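Local coordinates for type-2Ba cytolytic delta-endotoxin (Bacillus thuringiensis serovar israelensis, PDB 2RCI), which probably kills the larvae of dipteran insects by making pores in the epithelial cell membrane of the midgut, at residues A[111-116]-A[167-172]; A[129-134]-A[159-164]; A[107-112]-A[134-139]; A[71-76]-A[175-180]. One frame throughout, in Å; residues are numbered along the deposited sequence.

Interaction 1: residues A[111-116]-A[167-172]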
loop_
_atom_site.group_PDB
_atom_site.type_symbol
_atom_site.label_atom_id
_atom_site.label_comp_id
_atom_site.label_asym_id
_atom_site.label_seq_id
_atom_site.Cartn_x
_atom_site.Cartn_y
_atom_site.Cartn_z
ATOM N N THR A 111 10.507 3.096 7.036
ATOM C CA THR A 111 11.961 3.376 7.122
ATOM C C THR A 111 12.451 3.957 5.784
ATOM O O THR A 111 11.684 4.043 4.829
ATOM C CB THR A 111 12.817 2.095 7.509
ATOM O OG1 THR A 111 12.758 1.124 6.456
ATOM C CG2 THR A 111 12.356 1.461 8.862
ATOM N N ASN A 112 13.732 4.338 5.721
ATOM C CA ASN A 112 14.267 5.056 4.585
ATOM C C ASN A 112 13.371 6.260 4.241
ATOM O O ASN A 112 13.159 6.538 3.072
ATOM C CB ASN A 112 14.360 4.148 3.360
ATOM C CG ASN A 112 15.289 2.982 3.560
ATOM O OD1 ASN A 112 16.421 3.150 4.020
ATOM N ND2 ASN A 112 14.824 1.780 3.193
ATOM N N LEU A 113 12.829 6.922 5.260
ATOM C CA LEU A 113 11.882 8.013 5.029
ATOM C C LEU A 113 12.617 9.281 4.591
ATOM O O LEU A 113 12.058 10.093 3.861
ATOM C CB LEU A 113 11.009 8.286 6.274
ATOM C CG LEU A 113 10.045 7.161 6.671
ATOM C CD1 LEU A 113 9.258 7.565 7.922
ATOM C CD2 LEU A 113 9.116 6.908 5.484
ATOM N N GLU A 114 13.871 9.444 5.033
ATOM C CA GLU A 114 14.637 10.653 4.682
ATOM C C GLU A 114 14.687 10.922 3.152
ATOM O O GLU A 114 14.270 11.992 2.728
ATOM C CB GLU A 114 16.013 10.645 5.363
ATOM C CG GLU A 114 16.853 11.887 5.142
ATOM C CD GLU A 114 17.916 11.652 4.104
ATOM O OE1 GLU A 114 17.614 11.755 2.900
ATOM O OE2 GLU A 114 19.064 11.344 4.494
ATOM N N PRO A 115 15.124 9.936 2.322
ATOM C CA PRO A 115 15.076 10.142 0.840
ATOM C C PRO A 115 13.679 10.345 0.240
ATOM O O PRO A 115 13.549 10.911 -0.838
ATOM C CB PRO A 115 15.719 8.870 0.263
ATOM C CG PRO A 115 15.656 7.868 1.353
ATOM C CD PRO A 115 15.711 8.626 2.669
ATOM N N GLN A 116 12.645 9.907 0.947
ATOM C CA GLN A 116 11.283 9.937 0.417
ATOM C C GLN A 116 10.521 11.175 0.886
ATOM O O GLN A 116 9.333 11.352 0.577
ATOM C CB GLN A 116 10.527 8.696 0.910
ATOM C CG GLN A 116 11.087 7.348 0.437
ATOM C CD GLN A 116 10.259 6.211 1.008
ATOM O OE1 GLN A 116 10.649 5.560 1.983
ATOM N NE2 GLN A 116 9.068 6.036 0.470
ATOM N N GLN A 167 12.279 14.479 12.851
ATOM C CA GLN A 167 13.716 14.425 12.580
ATOM C C GLN A 167 14.357 13.086 12.894
ATOM O O GLN A 167 15.261 12.655 12.170
ATOM C CB GLN A 167 14.476 15.545 13.310
ATOM C CG GLN A 167 14.147 16.960 12.816
ATOM C CD GLN A 167 14.216 17.129 11.306
ATOM O OE1 GLN A 167 13.230 17.520 10.670
ATOM N NE2 GLN A 167 15.376 16.844 10.724
ATOM N N GLN A 168 13.910 12.454 13.981
ATOM C CA GLN A 168 14.368 11.124 14.367
ATOM C C GLN A 168 13.686 10.065 13.495
ATOM O O GLN A 168 14.335 9.102 13.087
ATOM C CB GLN A 168 14.106 10.831 15.859
ATOM C CG GLN A 168 15.161 11.432 16.787
ATOM C CD GLN A 168 14.963 12.917 16.997
ATOM O OE1 GLN A 168 13.858 13.363 17.311
ATOM N NE2 GLN A 168 16.036 13.696 16.825
ATOM N N LEU A 169 12.389 10.254 13.214
ATOM C CA LEU A 169 11.654 9.287 12.372
ATOM C C LEU A 169 12.303 9.123 10.997
ATOM O O LEU A 169 12.261 8.020 10.407
ATOM C CB LEU A 169 10.175 9.685 12.207
ATOM C CG LEU A 169 9.274 8.559 11.639
ATOM C CD1 LEU A 169 9.061 7.510 12.673
ATOM C CD2 LEU A 169 7.923 9.146 11.176
ATOM N N LEU A 170 12.890 10.205 10.478
ATOM C CA LEU A 170 13.517 10.190 9.157
ATOM C C LEU A 170 14.685 9.201 9.098
ATOM O O LEU A 170 15.139 8.809 8.012
ATOM C CB LEU A 170 14.003 11.606 8.774
ATOM C CG LEU A 170 12.902 12.631 8.412
ATOM C CD1 LEU A 170 13.563 13.962 7.979
ATOM C CD2 LEU A 170 11.971 12.124 7.314
ATOM N N PHE A 171 15.141 8.789 10.273
ATOM C CA PHE A 171 16.251 7.835 10.373
ATOM C C PHE A 171 15.934 6.542 11.136
ATOM O O PHE A 171 16.844 5.745 11.447
ATOM C CB PHE A 171 17.471 8.542 10.958
ATOM C CG PHE A 171 18.045 9.564 10.032
ATOM C CD1 PHE A 171 18.995 9.204 9.088
ATOM C CD2 PHE A 171 17.567 10.876 10.043
ATOM C CE1 PHE A 171 19.502 10.154 8.177
ATOM C CE2 PHE A 171 18.073 11.837 9.138
ATOM C CZ PHE A 171 19.042 11.464 8.211
ATOM N N ILE A 172 14.657 6.330 11.438
ATOM C CA ILE A 172 14.252 5.127 12.161
ATOM C C ILE A 172 14.541 3.867 11.311
ATOM O O ILE A 172 14.472 3.908 10.079
ATOM C CB ILE A 172 12.764 5.178 12.610
ATOM C CG1 ILE A 172 12.537 4.225 13.807
ATOM C CG2 ILE A 172 11.816 4.873 11.465
ATOM C CD1 ILE A 172 11.148 4.437 14.535
HETATM O O HOH W 1 15.901 4.364 7.860
HETATM O O HOH W 2 13.145 6.348 8.334
#
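Leu113 places CG beside its backbone N, trans to the carbonyl carbon (chi1 -66°), whereas Leu169 sets CG trans to its backbone N, beside the carbonyl carbon (chi1 -166°); with these torsions the two branched ends converge, Leu113 CD1 lying 3.8 Å from Leu169 CG and nearly as close to Leu169 CD2. Leu170 adds its CD2 methyl, which rests against the backbone where Leu113 passes into Glu114, 4.0 Å from Glu114 N. That same amide N is 3.3 Å from Leu170 O, a weak hydrogen bond with a bent N-H...O angle of 131°. It is the direct hydrogen bond between the two backbones, and water supplies the rest. The acceptors sit in a type I beta turn from Leu169 to Ile172, which faces the loop between helix 96-110 and strand 122-127 of this alpha/beta toxin. One water accepts from Asn112 N and donates to Ile172 O at 2.7 Å. A second accepts from Leu113 N and donates to Leu169 O, 2.8 Å away, with a longer bond to Ile172 O. Beyond the leucines, the more exposed margin is formed by Glu114 and Phe171, whose side chains cross at a slant, with Glu114 OE2 3.7 Å from Phe171 CZ. Inward, Leu113 and Leu169 both pack on Tyr134 of strand 132-142.

Interaction 2: residues A[129-134]-A[159-164]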
loop_
_atom_site.group_PDB
_atom_site.type_symbol
_atom_site.label_atom_id
_atom_site.label_comp_id
_atom_site.label_asym_id
_atom_site.label_seq_id
_atom_site.Cartn_x
_atom_site.Cartn_y
_atom_site.Cartn_z
ATOM N N ALA A 129 6.271 17.972 18.745
ATOM C CA ALA A 129 7.454 17.504 19.476
ATOM C C ALA A 129 7.333 16.042 19.931
ATOM O O ALA A 129 8.356 15.355 20.134
ATOM C CB ALA A 129 7.751 18.423 20.683
ATOM N N THR A 130 6.097 15.561 20.086
ATOM C CA THR A 130 5.861 14.269 20.720
ATOM C C THR A 130 5.312 13.196 19.761
ATOM O O THR A 130 5.291 11.990 20.099
ATOM C CB THR A 130 4.897 14.388 21.922
ATOM O OG1 THR A 130 3.653 14.970 21.498
ATOM C CG2 THR A 130 5.533 15.210 23.067
ATOM N N GLN A 131 4.898 13.633 18.573
ATOM C CA GLN A 131 4.230 12.736 17.625
ATOM C C GLN A 131 4.380 13.154 16.160
ATOM O O GLN A 131 4.404 14.346 15.826
ATOM C CB GLN A 131 2.751 12.666 17.998
ATOM C CG GLN A 131 1.855 11.977 17.004
ATOM C CD GLN A 131 0.388 12.159 17.360
ATOM O OE1 GLN A 131 -0.344 12.918 16.695
ATOM N NE2 GLN A 131 -0.044 11.479 18.411
ATOM N N THR A 132 4.450 12.154 15.291
ATOM C CA THR A 132 4.419 12.369 13.851
ATOM C C THR A 132 3.267 11.557 13.266
ATOM O O THR A 132 3.058 10.400 13.628
ATOM C CB THR A 132 5.762 11.964 13.187
ATOM O OG1 THR A 132 6.839 12.740 13.742
ATOM C CG2 THR A 132 5.706 12.169 11.655
ATOM N N SER A 133 2.488 12.170 12.387
ATOM C CA SER A 133 1.513 11.381 11.639
ATOM C C SER A 133 1.656 11.632 10.143
ATOM O O SER A 133 2.049 12.731 9.695
ATOM C CB SER A 133 0.077 11.596 12.145
ATOM O OG SER A 133 -0.402 12.904 11.859
ATOM N N TYR A 134 1.382 10.592 9.361
ATOM C CA TYR A 134 1.460 10.718 7.914
ATOM C C TYR A 134 0.568 9.717 7.188
ATOM O O TYR A 134 0.129 8.748 7.799
ATOM C CB TYR A 134 2.896 10.582 7.449
ATOM C CG TYR A 134 3.617 9.262 7.710
ATOM C CD1 TYR A 134 3.831 8.330 6.654
ATOM C CD2 TYR A 134 4.173 8.997 8.946
ATOM C CE1 TYR A 134 4.560 7.135 6.883
ATOM C CE2 TYR A 134 4.920 7.827 9.179
ATOM C CZ TYR A 134 5.091 6.903 8.151
ATOM O OH TYR A 134 5.822 5.765 8.388
ATOM N N GLU A 159 -2.620 5.100 7.339
ATOM C CA GLU A 159 -2.610 6.315 8.164
ATOM C C GLU A 159 -1.768 5.941 9.363
ATOM O O GLU A 159 -2.158 5.067 10.153
ATOM C CB GLU A 159 -4.028 6.660 8.647
ATOM C CG GLU A 159 -5.067 6.634 7.570
ATOM C CD GLU A 159 -6.416 7.227 8.028
ATOM O OE1 GLU A 159 -6.514 7.715 9.186
ATOM O OE2 GLU A 159 -7.346 7.216 7.210
ATOM N N ILE A 160 -0.610 6.582 9.481
ATOM C CA ILE A 160 0.385 6.195 10.473
ATOM C C ILE A 160 0.614 7.339 11.452
ATOM O O ILE A 160 0.904 8.472 11.044
ATOM C CB ILE A 160 1.717 5.771 9.825
ATOM C CG1 ILE A 160 1.491 4.573 8.881
ATOM C CG2 ILE A 160 2.750 5.415 10.926
ATOM C CD1 ILE A 160 2.557 4.410 7.796
ATOM N N THR A 161 0.471 7.016 12.728
ATOM C CA THR A 161 0.793 7.937 13.829
ATOM C C THR A 161 1.828 7.243 14.707
ATOM O O THR A 161 1.651 6.102 15.099
ATOM C CB THR A 161 -0.443 8.255 14.654
ATOM O OG1 THR A 161 -1.423 8.896 13.811
ATOM C CG2 THR A 161 -0.056 9.190 15.830
ATOM N N VAL A 162 2.912 7.935 15.020
ATOM C CA VAL A 162 3.993 7.314 15.809
ATOM C C VAL A 162 4.537 8.319 16.830
ATOM O O VAL A 162 4.627 9.514 16.528
ATOM C CB VAL A 162 5.094 6.761 14.863
ATOM C CG1 VAL A 162 5.600 7.829 13.900
ATOM C CG2 VAL A 162 6.255 6.095 15.639
ATOM N N ASP A 163 4.893 7.840 18.018
ATOM C CA ASP A 163 5.344 8.736 19.103
ATOM C C ASP A 163 6.805 9.155 18.984
ATOM O O ASP A 163 7.556 9.136 19.974
ATOM C CB ASP A 163 5.035 8.135 20.481
ATOM C CG ASP A 163 5.871 6.876 20.801
ATOM O OD1 ASP A 163 6.335 6.184 19.868
ATOM O OD2 ASP A 163 6.033 6.562 22.003
ATOM N N VAL A 164 7.208 9.553 17.778
ATOM C CA VAL A 164 8.600 9.895 17.476
ATOM C C VAL A 164 8.605 11.224 16.736
ATOM O O VAL A 164 7.835 11.395 15.801
ATOM C CB VAL A 164 9.261 8.823 16.573
ATOM C CG1 VAL A 164 10.661 9.228 16.183
ATOM C CG2 VAL A 164 9.300 7.467 17.287
#
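Tyr134 and Ile160 form the densely packed end of this antiparallel pairing. Ile160 CB stands over one face of the Tyr134 ring, 4.0 Å from its centroid and 17° off the normal, a CH-pi contact, while Ile160 CD1 reaches 3.5 Å from Tyr134 CE1. With Tyr134 CG between the backbone N and the carbonyl carbon (chi1 62°), the ring lies across the pair with Ile160 over its face. Strands 132-142 and 150-162 are the two arms of a beta hairpin in the central sheet, their short segments 4.7 Å apart and running at 174°. Tyr134-Ile160 and Thr132-Val162 are hydrogen-bonded pairs; between them Ser133-Thr161 is a non-hydrogen-bonded pair, with its side chains on the other face. The four backbone bonds of these rungs are nearly straight. Toward the loops the regular ladder gives way: Asp163 centres an inverse gamma turn, and Thr132 OG1 donates in the carbonyl plane to Val164 O at 2.7 Å. The solvent side begins at Thr161 and Gln131, both partly exposed, where the Thr161 CG2 methyl still touches the amide closely, 3.4 Å from Gln131 CD; exposed Thr130 borders the contact mainly through its backbone. Gln131 OE1 is itself bonded to Asn126. The chemistry thus divides: aromatic-aliphatic packing consolidates the buried face, and a side-chain hydroxyl continues the backbone bonding where the strands end.

Interaction 3: residues A[107-112]-A[134-139]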
loop_
_atom_site.group_PDB
_atom_site.type_symbol
_atom_site.label_atom_id
_atom_site.label_comp_id
_atom_site.label_asym_id
_atom_site.label_seq_id
_atom_site.Cartn_x
_atom_site.Cartn_y
_atom_site.Cartn_z
ATOM N N THR A 107 8.604 -2.073 3.988
ATOM C CA THR A 107 9.764 -1.528 4.709
ATOM C C THR A 107 9.956 -0.033 4.450
ATOM O O THR A 107 10.201 0.744 5.384
ATOM C CB THR A 107 11.038 -2.314 4.360
ATOM O OG1 THR A 107 10.816 -3.672 4.712
ATOM C CG2 THR A 107 12.260 -1.767 5.139
ATOM N N ASN A 108 9.816 0.374 3.185
ATOM C CA ASN A 108 9.907 1.781 2.829
ATOM C C ASN A 108 8.702 2.642 3.254
ATOM O O ASN A 108 8.740 3.873 3.128
ATOM C CB ASN A 108 10.198 1.902 1.323
ATOM C CG ASN A 108 11.596 1.431 0.988
ATOM O OD1 ASN A 108 12.484 1.548 1.805
ATOM N ND2 ASN A 108 11.791 0.884 -0.213
ATOM N N THR A 109 7.689 2.011 3.836
ATOM C CA THR A 109 6.525 2.739 4.372
ATOM C C THR A 109 6.900 3.336 5.743
ATOM O O THR A 109 6.375 4.372 6.137
ATOM C CB THR A 109 5.328 1.778 4.525
ATOM O OG1 THR A 109 4.906 1.323 3.228
ATOM C CG2 THR A 109 4.121 2.435 5.284
ATOM N N PHE A 110 7.849 2.680 6.425
ATOM C CA PHE A 110 8.202 2.999 7.824
ATOM C C PHE A 110 9.649 3.461 7.992
ATOM O O PHE A 110 9.994 4.096 9.017
ATOM C CB PHE A 110 7.960 1.782 8.726
ATOM C CG PHE A 110 6.545 1.336 8.754
ATOM C CD1 PHE A 110 5.568 2.136 9.370
ATOM C CD2 PHE A 110 6.159 0.145 8.115
ATOM C CE1 PHE A 110 4.244 1.736 9.423
ATOM C CE2 PHE A 110 4.783 -0.272 8.134
ATOM C CZ PHE A 110 3.835 0.526 8.809
ATOM N N THR A 111 10.507 3.096 7.036
ATOM C CA THR A 111 11.961 3.376 7.122
ATOM C C THR A 111 12.451 3.957 5.784
ATOM O O THR A 111 11.684 4.043 4.829
ATOM C CB THR A 111 12.817 2.095 7.509
ATOM O OG1 THR A 111 12.758 1.124 6.456
ATOM C CG2 THR A 111 12.356 1.461 8.862
ATOM N N ASN A 112 13.732 4.338 5.721
ATOM C CA ASN A 112 14.267 5.056 4.585
ATOM C C ASN A 112 13.371 6.260 4.241
ATOM O O ASN A 112 13.159 6.538 3.072
ATOM C CB ASN A 112 14.360 4.148 3.360
ATOM C CG ASN A 112 15.289 2.982 3.560
ATOM O OD1 ASN A 112 16.421 3.150 4.020
ATOM N ND2 ASN A 112 14.824 1.780 3.193
ATOM N N TYR A 134 1.382 10.592 9.361
ATOM C CA TYR A 134 1.460 10.718 7.914
ATOM C C TYR A 134 0.568 9.717 7.188
ATOM O O TYR A 134 0.129 8.748 7.799
ATOM C CB TYR A 134 2.896 10.582 7.449
ATOM C CG TYR A 134 3.617 9.262 7.710
ATOM C CD1 TYR A 134 3.831 8.330 6.654
ATOM C CD2 TYR A 134 4.173 8.997 8.946
ATOM C CE1 TYR A 134 4.560 7.135 6.883
ATOM C CE2 TYR A 134 4.920 7.827 9.179
ATOM C CZ TYR A 134 5.091 6.903 8.151
ATOM O OH TYR A 134 5.822 5.765 8.388
ATOM N N PHE A 135 0.284 9.994 5.918
ATOM C CA PHE A 135 -0.346 9.008 5.021
ATOM C C PHE A 135 0.749 8.427 4.120
ATOM O O PHE A 135 1.670 9.135 3.737
ATOM C CB PHE A 135 -1.367 9.675 4.096
ATOM C CG PHE A 135 -2.523 10.333 4.812
ATOM C CD1 PHE A 135 -3.063 9.783 5.966
ATOM C CD2 PHE A 135 -3.122 11.476 4.259
ATOM C CE1 PHE A 135 -4.144 10.394 6.613
ATOM C CE2 PHE A 135 -4.189 12.091 4.881
ATOM C CZ PHE A 135 -4.719 11.545 6.053
ATOM N N TYR A 136 0.614 7.155 3.752
ATOM C CA TYR A 136 1.566 6.527 2.846
ATOM C C TYR A 136 0.743 5.606 1.955
ATOM O O TYR A 136 -0.076 4.806 2.454
ATOM C CB TYR A 136 2.592 5.708 3.623
ATOM C CG TYR A 136 3.808 5.350 2.785
ATOM C CD1 TYR A 136 4.998 6.070 2.889
ATOM C CD2 TYR A 136 3.755 4.294 1.866
ATOM C CE1 TYR A 136 6.104 5.751 2.091
ATOM C CE2 TYR A 136 4.841 3.961 1.085
ATOM C CZ TYR A 136 6.018 4.686 1.201
ATOM O OH TYR A 136 7.089 4.344 0.411
ATOM N N LYS A 137 0.965 5.728 0.651
ATOM C CA LYS A 137 0.133 5.019 -0.337
ATOM C C LYS A 137 0.967 4.244 -1.319
ATOM O O LYS A 137 1.950 4.763 -1.855
ATOM C CB LYS A 137 -0.778 5.974 -1.094
ATOM C CG LYS A 137 -1.836 6.617 -0.183
ATOM C CD LYS A 137 -2.737 7.583 -0.961
ATOM C CE LYS A 137 -2.013 8.870 -1.476
ATOM N NZ LYS A 137 -1.069 9.546 -0.540
ATOM N N ILE A 138 0.553 2.996 -1.537
ATOM C CA ILE A 138 1.263 2.062 -2.413
ATOM C C ILE A 138 0.230 1.478 -3.379
ATOM O O ILE A 138 -0.938 1.301 -3.004
ATOM C CB ILE A 138 1.843 0.886 -1.617
ATOM C CG1 ILE A 138 2.821 1.372 -0.527
ATOM C CG2 ILE A 138 2.548 -0.108 -2.561
ATOM C CD1 ILE A 138 3.164 0.272 0.513
ATOM N N LEU A 139 0.634 1.201 -4.612
ATOM C CA LEU A 139 -0.278 0.498 -5.545
ATOM C C LEU A 139 0.489 -0.585 -6.281
ATOM O O LEU A 139 1.407 -0.293 -7.079
ATOM C CB LEU A 139 -0.969 1.457 -6.525
ATOM C CG LEU A 139 -2.130 0.891 -7.380
ATOM C CD1 LEU A 139 -3.103 1.979 -7.807
ATOM C CD2 LEU A 139 -1.641 0.055 -8.580
HETATM O O HOH W 3 7.820 5.021 10.428
#
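Tyr134 OH donates to Thr109 O at 2.7 Å, and a water that also donates to Phe110 O gives the same hydroxyl a second bond, 3.0 Å from Tyr134 OH to the water oxygen. The phenol bond lies in the carbonyl plane on a lone pair of Thr109 O, with a C=O...O angle of 142°, and that oxygen meets the Tyr134 ring at its edge. Here the C-terminal end of helix 96-110 lies against strand 132-142, one of the helix-on-sheet layers of the alpha/beta cytolysin fold. Tyr136, next but one along the strand, offers a ring face instead: Thr109 CA stands over its centre, 3.7 Å from the centroid and 7° off the normal, a CH-pi contact. Trans to its backbone N (chi1 -164°), Tyr136 CG carries the ring under the helix end, while Asn11 ND2 bonds its OH. The Thr109 side chain crosses the same ring obliquely, its hydroxyl bonded back to Ala105 O. Within the helix end, Thr107 O accepts from Phe110 N, Thr111 N and Thr111 OG1, which ties the last turn to the loop. At the far margin, Ile138 CD1 lies 3.4 Å from Thr109 OG1.

Interaction 4: residues A[71-76]-A[175-180]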
loop_
_atom_site.group_PDB
_atom_site.type_symbol
_atom_site.label_atom_id
_atom_site.label_comp_id
_atom_site.label_asym_id
_atom_site.label_seq_id
_atom_site.Cartn_x
_atom_site.Cartn_y
_atom_site.Cartn_z
ATOM N N THR A 71 3.281 -0.408 21.239
ATOM C CA THR A 71 4.732 -0.393 21.129
ATOM C C THR A 71 5.126 -1.680 20.406
ATOM O O THR A 71 4.650 -2.790 20.726
ATOM C CB THR A 71 5.410 -0.240 22.524
ATOM O OG1 THR A 71 5.134 1.075 23.038
ATOM C CG2 THR A 71 6.933 -0.436 22.411
ATOM N N ILE A 72 5.948 -1.508 19.376
ATOM C CA ILE A 72 6.330 -2.628 18.513
ATOM C C ILE A 72 7.657 -2.328 17.849
ATOM O O ILE A 72 7.971 -1.158 17.543
ATOM C CB ILE A 72 5.243 -2.865 17.405
ATOM C CG1 ILE A 72 5.397 -4.245 16.740
ATOM C CG2 ILE A 72 5.179 -1.680 16.404
ATOM C CD1 ILE A 72 4.102 -4.667 16.062
ATOM N N GLU A 73 8.435 -3.388 17.599
ATOM C CA GLU A 73 9.614 -3.220 16.787
ATOM C C GLU A 73 9.173 -3.122 15.344
ATOM O O GLU A 73 8.265 -3.854 14.904
ATOM C CB GLU A 73 10.606 -4.384 16.957
ATOM C CG GLU A 73 11.929 -4.124 16.262
ATOM C CD GLU A 73 12.936 -5.253 16.489
ATOM O OE1 GLU A 73 13.177 -5.602 17.661
ATOM O OE2 GLU A 73 13.476 -5.780 15.492
ATOM N N VAL A 74 9.832 -2.225 14.618
ATOM C CA VAL A 74 9.456 -1.938 13.232
ATOM C C VAL A 74 9.480 -3.246 12.406
ATOM O O VAL A 74 8.548 -3.516 11.664
ATOM C CB VAL A 74 10.296 -0.783 12.615
ATOM C CG1 VAL A 74 10.108 -0.696 11.064
ATOM C CG2 VAL A 74 9.909 0.563 13.243
ATOM N N SER A 75 10.549 -4.047 12.515
ATOM C CA SER A 75 10.579 -5.346 11.797
ATOM C C SER A 75 9.372 -6.255 12.051
ATOM O O SER A 75 8.846 -6.872 11.133
ATOM C CB SER A 75 11.853 -6.114 12.184
ATOM O OG SER A 75 11.821 -6.428 13.575
ATOM N N VAL A 76 8.940 -6.339 13.310
ATOM C CA VAL A 76 7.796 -7.186 13.707
ATOM C C VAL A 76 6.507 -6.634 13.082
ATOM O O VAL A 76 5.653 -7.386 12.596
ATOM C CB VAL A 76 7.734 -7.297 15.245
ATOM C CG1 VAL A 76 6.500 -8.056 15.714
ATOM C CG2 VAL A 76 9.036 -7.990 15.740
ATOM N N LYS A 175 15.092 -2.189 13.210
ATOM C CA LYS A 175 15.412 -2.680 14.556
ATOM C C LYS A 175 14.943 -1.779 15.707
ATOM O O LYS A 175 15.020 -2.180 16.883
ATOM C CB LYS A 175 16.919 -2.975 14.679
ATOM C CG LYS A 175 17.473 -3.906 13.647
ATOM C CD LYS A 175 16.926 -5.337 13.775
ATOM C CE LYS A 175 17.498 -6.229 12.662
ATOM N NZ LYS A 175 19.000 -6.357 12.698
ATOM N N ASP A 176 14.429 -0.597 15.380
ATOM C CA ASP A 176 13.934 0.334 16.380
ATOM C C ASP A 176 12.504 -0.022 16.756
ATOM O O ASP A 176 11.809 -0.696 15.989
ATOM C CB ASP A 176 13.982 1.770 15.862
ATOM C CG ASP A 176 15.394 2.298 15.700
ATOM O OD1 ASP A 176 16.224 2.131 16.626
ATOM O OD2 ASP A 176 15.668 2.903 14.646
ATOM N N SER A 177 12.084 0.430 17.932
ATOM C CA SER A 177 10.719 0.260 18.406
ATOM C C SER A 177 10.124 1.634 18.703
ATOM O O SER A 177 10.840 2.575 19.080
ATOM C CB SER A 177 10.666 -0.597 19.677
ATOM O OG SER A 177 11.119 -1.933 19.458
ATOM N N ALA A 178 8.817 1.733 18.539
ATOM C CA ALA A 178 8.101 2.937 18.886
ATOM C C ALA A 178 6.644 2.576 19.026
ATOM O O ALA A 178 6.228 1.443 18.725
ATOM C CB ALA A 178 8.293 4.028 17.811
ATOM N N ARG A 179 5.856 3.548 19.476
ATOM C CA ARG A 179 4.448 3.312 19.669
ATOM C C ARG A 179 3.765 3.752 18.381
ATOM O O ARG A 179 3.780 4.950 18.024
ATOM C CB ARG A 179 3.900 4.067 20.884
ATOM C CG ARG A 179 2.440 3.745 21.143
ATOM C CD ARG A 179 1.944 4.324 22.467
ATOM N NE ARG A 179 0.494 4.226 22.497
ATOM C CZ ARG A 179 -0.179 3.154 22.892
ATOM N NH1 ARG A 179 0.464 2.072 23.334
ATOM N NH2 ARG A 179 -1.507 3.175 22.853
ATOM N N TYR A 180 3.251 2.749 17.671
ATOM C CA TYR A 180 2.590 2.926 16.374
ATOM C C TYR A 180 1.109 2.735 16.446
ATOM O O TYR A 180 0.606 1.770 17.067
ATOM C CB TYR A 180 3.127 1.951 15.308
ATOM C CG TYR A 180 4.416 2.401 14.669
ATOM C CD1 TYR A 180 5.666 1.974 15.168
ATOM C CD2 TYR A 180 4.403 3.254 13.574
ATOM C CE1 TYR A 180 6.860 2.418 14.571
ATOM C CE2 TYR A 180 5.569 3.677 12.968
ATOM C CZ TYR A 180 6.798 3.256 13.475
ATOM O OH TYR A 180 7.931 3.687 12.844
#
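Ile72 and Ala178 form the hydrogen-bonded pair at the middle of the contact, with Ile72 N donating to Ala178 O at 3.0 Å and Ala178 N returning a longer bond of 3.2 Å to Ile72 O. Each donor is tilted about 30° from the carbonyl plane it meets. The directions of the short strands differ by 135°. Thr71-Arg179 and Glu73-Ser177 flank this rung as non-hydrogen-bonded pairs. At Glu73 the strand becomes a helix: Glu73 is the N-cap, and Val74 N, the first helical amide, donates across to Asp176 O at 2.9 Å with an N-H...O angle of 170°. On the buried face, Ile72 CG2 lies 3.9 Å from Tyr180 CD1, the two side chains crossing at about a right angle, while Val74 CG2 comes 3.8 Å from Tyr180 CE1. Ile72 CG2 occupies the position between backbone N and carbonyl carbon, which directs this methyl at the ring as CG1 and CD1 run on toward helix 74-89. On the opposite face Ser177 OG touches Glu73 CA at 3.3 Å, and the extended Glu73 chain runs alongside Lys175, the two pointing the same way.

In the next shell, Ser75 OG donates to Glu73 OE2 at 2.6 Å, approaching from above the carboxylate plane, and Asp163 OD1 accepts from Arg179 N on the far edge of the strand. Asp176 OD2 bonds Thr173 N just upstream. The carboxylate of Glu73 and the amine of Lys175 remain 6.2 Å apart from OE2 to NZ, so the join probably depends on backbone bonds and apolar packing more than on charge pairing.

How the interactions relate
From the N terminus, strand 71-73 and the start of helix 74-89 come first, and interaction 4 closes the longest loop by pairing them with strand 177-192. Inside it, helix 96-110 and the loop after it begin both interaction 3, which reaches strand 132-142, and interaction 1, which reaches helix 166-169 and its turn. Interaction 2, the hairpin of strands 132-142 and 150-162, nests within the loops of interactions 1 and 4 and crosses interaction 3, sharing Tyr134 with it. Leu169 of interaction 1 packs on Val162 and Thr132 of interaction 2; Phe110 of interaction 3 meets Tyr180 of interaction 4. Together they join strand to strand (2 and 4), a helix end to the sheet (3), and two connecting regions (1).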